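Local atomic coordinates of N-hydroxyarylamine O-acetyltransferase (Bacillus cereus, PDB entry 4DMO), a protein that probably transfers acetyl groups from acetyl-CoA to arylamines and N-hydroxyarylamines, using an active-site triad that departs from the family's usual one. Residues A147-K155 and G161-K169; L74-L82 and Y122-S130. All coordinates share one frame; numbering follows the deposited sequence.

Interaction 1 (A147-K155 and G161-K169); sequences ATGDYRIRK and GNYILEMRK
Across an antiparallel beta hairpin, the carboxylate of Glu166 on strand 163-168 is held by Arg152 and Arg154 of strand 149-158. Its CB sits 3.8 Å from Arg152 O. From there the chain runs extended through CG (chi2 173°), and CD comes within 3.4 Å of Arg154 NE. OE1 takes two donors from opposite faces of the carboxylate plane: Arg152 NE at 2.8 Å and Arg154 NE at 2.7 Å. OE2 accepts from Arg154 NH2 at 2.7 Å in a fairly straight bond (163°), so Arg154 grips side-on with two nitrogens. Ile164 CD1 lies over one face of that guanidinium, and Glu156 takes its remaining NH1. Asp150 OD2 forms a salt bridge with Arg168 NH1 (3.0 Å) further along the same sheet face. The other face is mostly apolar: Tyr151 CD2 rests 3.6 Å from Met167 CB, and Lys155 CG packs over the Tyr163 ring in a CH-pi contact. In the eight-stranded sheet, strand 183-188 flanks 163-168 and strand 144-146 flanks 149-158. Leu123 of strand 120-124 lies against Ile153 and Leu165; on the opposite face Arg152 makes a cation-pi contact with Trp182, and the sulfonate ligand lies about 5 Å from the Glu166 side chain.

Interaction 2 (L74-L82 and Y122-S130); sequences LNPTMYYFL and YLIEVGFGS
Asn75 swings its CG beside the backbone N (chi1 -76°), which carries the amide off the helix toward residues 124-127. Glu125, just past the end of strand 120-124, sets out away from the helix, but a bend at chi2 (56°) folds the carboxylate back to meet that amide, with the two planes 72° apart. Asn75 ND2 gives a nearly straight hydrogen bond to Glu125 OE2 at 2.9 Å, arriving on the syn side but out of the carboxylate plane. Gly127 N reaches the same oxygen at 2.8 Å through the anti lone pair. On the other end of the amide, Asn75 OD1 accepts Val126 N at 3.0 Å on an in-plane lone pair, and a water joins OD1 to Ile124 O. Apolar contacts continue along the helix: Met78 CB touches Val126 CG2 at 3.8 Å, Met78 CG lies 3.8 Å from Ile124 CG2, and Leu82 CD1 meets that same methyl at 4.0 Å. Glu125 OE1 bonds His110 NE2, consistent with Glu125 being the glutamate of the Cys-His-Glu triad. Asn75 would then be a second-shell residue: two donors on OE2 should restrain the carboxylate's rotation, with OE1 turned to the histidine.

Interaction 2 is wholly buried near the centre of the chain; it ties helix 71-84 to the end of strand 120-124 and the loop after it, and includes the probable catalytic glutamate, Glu125. Interaction 1 lies further out, pairing two neighbouring strands within the same eight-stranded sheet, and is only partly buried. Their chemistry follows: residues 147-155 and 161-169 join through regular backbone bonds and carry salt-bridge networks on the face toward the ligand, whereas 74-82 and 122-130 rely on one side-chain amide, which binds a carboxylate and a loop N-H, and on aliphatic packing. The two touch directly, where Thr148 CG2 packs 3.3 Å from Ser130 O and Met167 SD lies 4.0 Å from Phe128 CE1.

Interaction 1 (A147-K155 and G161-K169)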
loop_
_atom_site.group_PDB
_atom_site.type_symbol
_atom_site.label_atom_id
_atom_site.label_comp_id
_atom_site.label_asym_id
_atom_site.label_seq_id
_atom_site.Cartn_x
_atom_site.Cartn_y
_atom_site.Cartn_z
ATOM N N ALA A 147 0.891 -8.000 -12.702
ATOM C CA ALA A 147 -0.035 -9.113 -12.495
ATOM C C ALA A 147 -1.342 -8.701 -11.791
ATOM O O ALA A 147 -2.320 -9.482 -11.755
ATOM C CB ALA A 147 0.644 -10.200 -11.711
ATOM N N THR A 148 -1.375 -7.509 -11.182
ATOM C CA THR A 148 -2.623 -7.087 -10.525
ATOM C C THR A 148 -3.529 -6.281 -11.476
ATOM O O THR A 148 -4.697 -6.058 -11.177
ATOM C CB THR A 148 -2.360 -6.263 -9.258
ATOM O OG1 THR A 148 -1.840 -4.971 -9.606
ATOM C CG2 THR A 148 -1.378 -6.996 -8.354
ATOM N N GLY A 149 -3.002 -5.862 -12.623
ATOM C CA GLY A 149 -3.801 -5.098 -13.563
ATOM C C GLY A 149 -2.983 -4.054 -14.255
ATOM O O GLY A 149 -1.756 -4.070 -14.141
ATOM N N ASP A 150 -3.651 -3.157 -14.992
ATOM C CA ASP A 150 -2.952 -2.077 -15.711
ATOM C C ASP A 150 -3.108 -0.740 -14.974
ATOM O O ASP A 150 -4.170 -0.489 -14.424
ATOM C CB ASP A 150 -3.517 -1.930 -17.130
ATOM C CG ASP A 150 -3.022 -3.007 -18.085
ATOM O OD1 ASP A 150 -2.960 -4.190 -17.684
ATOM O OD2 ASP A 150 -2.677 -2.648 -19.240
ATOM N N TYR A 151 -2.075 0.114 -14.990
ATOM C CA TYR A 151 -2.101 1.368 -14.234
ATOM C C TYR A 151 -1.497 2.513 -15.005
ATOM O O TYR A 151 -0.500 2.329 -15.683
ATOM C CB TYR A 151 -1.326 1.220 -12.912
ATOM C CG TYR A 151 -1.895 0.163 -12.020
ATOM C CD1 TYR A 151 -1.558 -1.175 -12.193
ATOM C CD2 TYR A 151 -2.812 0.487 -11.031
ATOM C CE1 TYR A 151 -2.094 -2.158 -11.368
ATOM C CE2 TYR A 151 -3.368 -0.496 -10.214
ATOM C CZ TYR A 151 -2.985 -1.814 -10.389
ATOM O OH TYR A 151 -3.531 -2.792 -9.593
ATOM N N ARG A 152 -2.095 3.698 -14.896
ATOM C CA ARG A 152 -1.563 4.881 -15.566
ATOM C C ARG A 152 -2.024 6.125 -14.842
ATOM O O ARG A 152 -3.093 6.155 -14.207
ATOM C CB ARG A 152 -2.020 4.941 -17.043
ATOM C CG ARG A 152 -3.380 5.595 -17.245
ATOM C CD ARG A 152 -3.913 5.524 -18.686
ATOM N NE ARG A 152 -5.349 5.841 -18.751
ATOM C CZ ARG A 152 -6.110 5.723 -19.845
ATOM N NH1 ARG A 152 -5.579 5.298 -20.991
ATOM N NH2 ARG A 152 -7.408 6.009 -19.801
ATOM N N ILE A 153 -1.245 7.176 -14.993
ATOM C CA ILE A 153 -1.591 8.450 -14.387
ATOM C C ILE A 153 -2.140 9.405 -15.438
ATOM O O ILE A 153 -1.668 9.418 -16.563
ATOM C CB ILE A 153 -0.346 9.086 -13.768
ATOM C CG1 ILE A 153 0.105 8.257 -12.557
ATOM C CG2 ILE A 153 -0.624 10.539 -13.411
ATOM C CD1 ILE A 153 1.367 8.769 -11.946
ATOM N N ARG A 154 -3.136 10.200 -15.077
ATOM C CA ARG A 154 -3.575 11.276 -15.947
ATOM C C ARG A 154 -3.733 12.536 -15.131
ATOM O O ARG A 154 -4.177 12.498 -13.981
ATOM C CB ARG A 154 -4.877 10.925 -16.682
ATOM C CG ARG A 154 -4.703 9.812 -17.711
ATOM C CD ARG A 154 -5.798 9.862 -18.802
ATOM N NE ARG A 154 -7.113 9.460 -18.301
ATOM C CZ ARG A 154 -8.148 10.287 -18.097
ATOM N NH1 ARG A 154 -8.051 11.588 -18.344
ATOM N NH2 ARG A 154 -9.288 9.817 -17.614
ATOM N N LYS A 155 -3.309 13.647 -15.711
ATOM C CA LYS A 155 -3.585 14.946 -15.125
ATOM C C LYS A 155 -5.063 15.199 -15.347
ATOM O O LYS A 155 -5.539 15.196 -16.477
ATOM C CB LYS A 155 -2.735 16.033 -15.792
ATOM C CG LYS A 155 -2.527 17.287 -14.943
ATOM C CD LYS A 155 -1.735 18.356 -15.724
ATOM C CE LYS A 155 -1.235 19.492 -14.828
ATOM N NZ LYS A 155 -2.368 20.223 -14.179
ATOM N N GLY A 161 -8.656 16.056 -6.195
ATOM C CA GLY A 161 -7.264 16.126 -6.582
ATOM C C GLY A 161 -7.089 16.831 -7.911
ATOM O O GLY A 161 -8.053 17.331 -8.498
ATOM N N ASN A 162 -5.844 16.889 -8.376
ATOM C CA ASN A 162 -5.557 17.387 -9.706
ATOM C C ASN A 162 -4.859 16.350 -10.568
ATOM O O ASN A 162 -4.493 16.653 -11.702
ATOM C CB ASN A 162 -4.742 18.678 -9.665
ATOM C CG ASN A 162 -3.670 18.662 -8.627
ATOM O OD1 ASN A 162 -2.904 17.703 -8.506
ATOM N ND2 ASN A 162 -3.621 19.724 -7.837
ATOM N N TYR A 163 -4.689 15.135 -10.036
ATOM C CA TYR A 163 -4.210 13.992 -10.826
ATOM C C TYR A 163 -5.025 12.765 -10.459
ATOM O O TYR A 163 -5.775 12.755 -9.486
ATOM C CB TYR A 163 -2.737 13.698 -10.567
ATOM C CG TYR A 163 -1.767 14.633 -11.253
ATOM C CD1 TYR A 163 -1.228 14.298 -12.487
ATOM C CD2 TYR A 163 -1.375 15.827 -10.670
ATOM C CE1 TYR A 163 -0.344 15.119 -13.121
ATOM C CE2 TYR A 163 -0.476 16.663 -11.294
ATOM C CZ TYR A 163 0.041 16.297 -12.531
ATOM O OH TYR A 163 0.937 17.102 -13.217
ATOM N N ILE A 164 -4.895 11.727 -11.253
ATOM C CA ILE A 164 -5.625 10.509 -10.988
ATOM C C ILE A 164 -4.764 9.319 -11.318
ATOM O O ILE A 164 -3.895 9.381 -12.201
ATOM C CB ILE A 164 -6.948 10.392 -11.794
ATOM C CG1 ILE A 164 -6.676 10.225 -13.293
ATOM C CG2 ILE A 164 -7.865 11.590 -11.527
ATOM C CD1 ILE A 164 -7.992 10.055 -14.131
ATOM N N LEU A 165 -5.015 8.243 -10.574
ATOM C CA LEU A 165 -4.478 6.938 -10.895
ATOM C C LEU A 165 -5.608 6.076 -11.395
ATOM O O LEU A 165 -6.560 5.770 -10.656
ATOM C CB LEU A 165 -3.847 6.286 -9.675
ATOM C CG LEU A 165 -3.287 4.937 -10.080
ATOM C CD1 LEU A 165 -2.057 5.131 -10.927
ATOM C CD2 LEU A 165 -2.996 4.062 -8.882
ATOM N N GLU A 166 -5.506 5.711 -12.667
ATOM C CA GLU A 166 -6.484 4.884 -13.319
ATOM C C GLU A 166 -5.952 3.476 -13.442
ATOM O O GLU A 166 -4.760 3.245 -13.471
ATOM C CB GLU A 166 -6.765 5.420 -14.728
ATOM C CG GLU A 166 -7.944 6.350 -14.830
ATOM C CD GLU A 166 -8.044 6.967 -16.200
ATOM O OE1 GLU A 166 -6.982 7.139 -16.837
ATOM O OE2 GLU A 166 -9.173 7.251 -16.653
ATOM N N MET A 167 -6.854 2.530 -13.547
ATOM C CA MET A 167 -6.451 1.148 -13.611
ATOM C C MET A 167 -7.486 0.260 -14.295
ATOM O O MET A 167 -8.691 0.578 -14.366
ATOM C CB MET A 167 -6.230 0.612 -12.202
ATOM C CG MET A 167 -7.529 0.430 -11.408
ATOM S SD MET A 167 -7.294 0.148 -9.630
ATOM C CE MET A 167 -8.991 0.045 -9.029
ATOM N N ARG A 168 -7.015 -0.889 -14.752
ATOM C CA ARG A 168 -7.936 -1.919 -15.174
ATOM C C ARG A 168 -7.387 -3.315 -14.909
ATOM O O ARG A 168 -6.166 -3.524 -14.961
ATOM C CB ARG A 168 -8.272 -1.700 -16.644
ATOM C CG ARG A 168 -7.088 -1.633 -17.546
ATOM C CD ARG A 168 -7.521 -1.111 -18.925
ATOM N NE ARG A 168 -7.366 -2.071 -20.021
ATOM C CZ ARG A 168 -6.255 -2.234 -20.727
ATOM N NH1 ARG A 168 -5.169 -1.538 -20.434
ATOM N NH2 ARG A 168 -6.220 -3.113 -21.713
ATOM N N LYS A 169 -8.296 -4.247 -14.600
ATOM C CA LYS A 169 -8.012 -5.689 -14.627
ATOM C C LYS A 169 -7.447 -6.213 -13.320
ATOM O O LYS A 169 -7.456 -7.423 -13.085
ATOM C CB LYS A 169 -7.024 -6.019 -15.744
ATOM C CG LYS A 169 -7.457 -5.664 -17.177
ATOM C CD LYS A 169 -6.216 -5.747 -18.097
ATOM C CE LYS A 169 -6.550 -5.947 -19.561
ATOM N NZ LYS A 169 -5.290 -5.930 -20.359
HETATM O O HOH W 1 -4.797 19.322 -13.195
#

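Interaction 2 (L74-L82 and Y122-S130)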
loop_
_atom_site.group_PDB
_atom_site.type_symbol
_atom_site.label_atom_id
_atom_site.label_comp_id
_atom_site.label_asym_id
_atom_site.label_seq_id
_atom_site.Cartn_x
_atom_site.Cartn_y
_atom_site.Cartn_z
ATOM N N LEU A 74 1.953 1.892 4.794
ATOM C CA LEU A 74 2.864 1.228 3.828
ATOM C C LEU A 74 3.563 2.254 2.953
ATOM O O LEU A 74 4.756 2.146 2.709
ATOM C CB LEU A 74 2.143 0.201 2.943
ATOM C CG LEU A 74 1.428 -0.944 3.686
ATOM C CD1 LEU A 74 0.799 -2.011 2.774
ATOM C CD2 LEU A 74 2.377 -1.600 4.634
ATOM N N ASN A 75 2.847 3.269 2.481
ATOM C CA ASN A 75 3.491 4.229 1.605
ATOM C C ASN A 75 4.501 5.140 2.312
ATOM O O ASN A 75 5.587 5.396 1.769
ATOM C CB ASN A 75 2.457 5.010 0.789
ATOM C CG ASN A 75 1.912 4.190 -0.329
ATOM O OD1 ASN A 75 2.634 3.419 -0.938
ATOM N ND2 ASN A 75 0.614 4.300 -0.576
ATOM N N PRO A 76 4.187 5.594 3.538
ATOM C CA PRO A 76 5.249 6.308 4.263
ATOM C C PRO A 76 6.433 5.406 4.606
ATOM O O PRO A 76 7.567 5.872 4.578
ATOM C CB PRO A 76 4.548 6.788 5.521
ATOM C CG PRO A 76 3.104 6.959 5.074
ATOM C CD PRO A 76 2.874 5.778 4.168
ATOM N N THR A 77 6.191 4.132 4.883
ATOM C CA THR A 77 7.300 3.205 5.096
ATOM C C THR A 77 8.253 3.219 3.906
ATOM O O THR A 77 9.458 3.257 4.083
ATOM C CB THR A 77 6.817 1.744 5.313
ATOM O OG1 THR A 77 6.017 1.682 6.480
ATOM C CG2 THR A 77 7.986 0.785 5.487
ATOM N N MET A 78 7.698 3.137 2.694
ATOM C CA MET A 78 8.500 3.073 1.478
ATOM C C MET A 78 9.159 4.438 1.260
ATOM O O MET A 78 10.350 4.551 1.003
ATOM C CB MET A 78 7.626 2.667 0.290
ATOM C CG MET A 78 8.293 2.806 -1.083
ATOM S SD MET A 78 9.744 1.751 -1.334
ATOM C CE MET A 78 8.969 0.178 -1.623
ATOM N N TYR A 79 8.373 5.477 1.430
ATOM C CA TYR A 79 8.902 6.824 1.450
ATOM C C TYR A 79 10.204 6.937 2.279
ATOM O O TYR A 79 11.216 7.384 1.751
ATOM C CB TYR A 79 7.833 7.754 2.011
ATOM C CG TYR A 79 8.326 9.125 2.365
ATOM C CD1 TYR A 79 8.661 10.020 1.377
ATOM C CD2 TYR A 79 8.429 9.532 3.698
ATOM C CE1 TYR A 79 9.103 11.278 1.684
ATOM C CE2 TYR A 79 8.861 10.793 4.017
ATOM C CZ TYR A 79 9.197 11.663 2.995
ATOM O OH TYR A 79 9.638 12.919 3.271
ATOM N N TYR A 80 10.188 6.541 3.559
ATOM C CA TYR A 80 11.395 6.634 4.405
ATOM C C TYR A 80 12.549 5.813 3.866
ATOM O O TYR A 80 13.686 6.290 3.832
ATOM C CB TYR A 80 11.133 6.229 5.867
ATOM C CG TYR A 80 10.189 7.170 6.583
ATOM C CD1 TYR A 80 10.502 8.504 6.771
ATOM C CD2 TYR A 80 8.960 6.722 7.026
ATOM C CE1 TYR A 80 9.623 9.339 7.397
ATOM C CE2 TYR A 80 8.089 7.537 7.641
ATOM C CZ TYR A 80 8.411 8.849 7.829
ATOM O OH TYR A 80 7.514 9.670 8.463
ATOM N N PHE A 81 12.263 4.609 3.396
ATOM C CA PHE A 81 13.303 3.806 2.794
ATOM C C PHE A 81 13.909 4.528 1.602
ATOM O O PHE A 81 15.140 4.540 1.438
ATOM C CB PHE A 81 12.768 2.489 2.300
ATOM C CG PHE A 81 13.758 1.721 1.498
ATOM C CD1 PHE A 81 14.788 1.049 2.116
ATOM C CD2 PHE A 81 13.686 1.700 0.124
ATOM C CE1 PHE A 81 15.719 0.343 1.373
ATOM C CE2 PHE A 81 14.614 0.999 -0.623
ATOM C CZ PHE A 81 15.626 0.318 0.009
ATOM N N LEU A 82 13.046 5.113 0.770
ATOM C CA LEU A 82 13.495 5.764 -0.475
ATOM C C LEU A 82 14.316 7.015 -0.162
ATOM O O LEU A 82 15.319 7.278 -0.814
ATOM C CB LEU A 82 12.306 6.117 -1.390
ATOM C CG LEU A 82 11.607 4.904 -2.015
ATOM C CD1 LEU A 82 10.401 5.310 -2.842
ATOM C CD2 LEU A 82 12.565 4.106 -2.880
ATOM N N TYR A 122 7.447 10.110 -10.853
ATOM C CA TYR A 122 6.856 8.780 -10.758
ATOM C C TYR A 122 6.066 8.675 -9.476
ATOM O O TYR A 122 6.500 9.150 -8.437
ATOM C CB TYR A 122 7.932 7.687 -10.787
ATOM C CG TYR A 122 8.760 7.699 -12.054
ATOM C CD1 TYR A 122 9.774 8.611 -12.218
ATOM C CD2 TYR A 122 8.506 6.799 -13.081
ATOM C CE1 TYR A 122 10.511 8.654 -13.361
ATOM C CE2 TYR A 122 9.238 6.831 -14.248
ATOM C CZ TYR A 122 10.251 7.761 -14.377
ATOM O OH TYR A 122 11.004 7.802 -15.522
ATOM N N LEU A 123 4.900 8.053 -9.570
ATOM C CA LEU A 123 4.108 7.685 -8.406
ATOM C C LEU A 123 4.608 6.340 -7.899
ATOM O O LEU A 123 4.627 5.351 -8.642
ATOM C CB LEU A 123 2.654 7.556 -8.800
ATOM C CG LEU A 123 1.601 7.132 -7.787
ATOM C CD1 LEU A 123 1.311 8.246 -6.781
ATOM C CD2 LEU A 123 0.358 6.753 -8.554
ATOM N N ILE A 124 5.014 6.306 -6.634
ATOM C CA ILE A 124 5.375 5.051 -5.979
ATOM C C ILE A 124 4.212 4.539 -5.097
ATOM O O ILE A 124 3.912 5.105 -4.039
ATOM C CB ILE A 124 6.649 5.246 -5.131
ATOM C CG1 ILE A 124 7.739 5.918 -5.988
ATOM C CG2 ILE A 124 7.102 3.920 -4.519
ATOM C CD1 ILE A 124 8.073 5.184 -7.326
ATOM N N GLU A 125 3.568 3.468 -5.545
ATOM C CA GLU A 125 2.357 2.981 -4.893
ATOM C C GLU A 125 2.510 1.546 -4.433
ATOM O O GLU A 125 2.490 0.603 -5.234
ATOM C CB GLU A 125 1.136 3.108 -5.820
ATOM C CG GLU A 125 -0.170 2.660 -5.204
ATOM C CD GLU A 125 -0.477 3.402 -3.913
ATOM O OE1 GLU A 125 -0.788 4.617 -3.984
ATOM O OE2 GLU A 125 -0.438 2.754 -2.836
ATOM N N VAL A 126 2.619 1.394 -3.110
ATOM C CA VAL A 126 2.766 0.080 -2.492
ATOM C C VAL A 126 1.675 -0.225 -1.442
ATOM O O VAL A 126 1.717 -1.283 -0.788
ATOM C CB VAL A 126 4.164 -0.061 -1.858
ATOM C CG1 VAL A 126 5.206 0.125 -2.936
ATOM C CG2 VAL A 126 4.346 0.958 -0.748
ATOM N N GLY A 127 0.664 0.651 -1.340
ATOM C CA GLY A 127 -0.307 0.551 -0.269
ATOM C C GLY A 127 -1.773 0.487 -0.618
ATOM O O GLY A 127 -2.626 0.502 0.278
ATOM N N PHE A 128 -2.072 0.391 -1.897
ATOM C CA PHE A 128 -3.455 0.475 -2.380
ATOM C C PHE A 128 -4.071 -0.905 -2.398
ATOM O O PHE A 128 -4.473 -1.399 -3.455
ATOM C CB PHE A 128 -3.483 1.048 -3.816
ATOM C CG PHE A 128 -4.849 1.465 -4.306
ATOM C CD1 PHE A 128 -5.177 1.352 -5.642
ATOM C CD2 PHE A 128 -5.790 1.994 -3.441
ATOM C CE1 PHE A 128 -6.434 1.752 -6.117
ATOM C CE2 PHE A 128 -7.032 2.390 -3.905
ATOM C CZ PHE A 128 -7.346 2.273 -5.256
ATOM N N GLY A 129 -4.169 -1.520 -1.230
ATOM C CA GLY A 129 -4.655 -2.891 -1.136
ATOM C C GLY A 129 -3.841 -3.839 -2.004
ATOM O O GLY A 129 -2.617 -3.850 -1.958
ATOM N N SER A 130 -4.523 -4.664 -2.782
ATOM C CA SER A 130 -3.859 -5.553 -3.725
ATOM C C SER A 130 -3.771 -4.933 -5.137
ATOM O O SER A 130 -3.265 -5.544 -6.072
ATOM C CB SER A 130 -4.639 -6.865 -3.793
ATOM O OG SER A 130 -5.938 -6.627 -4.306
HETATM O O HOH W 2 5.189 4.530 -1.611
#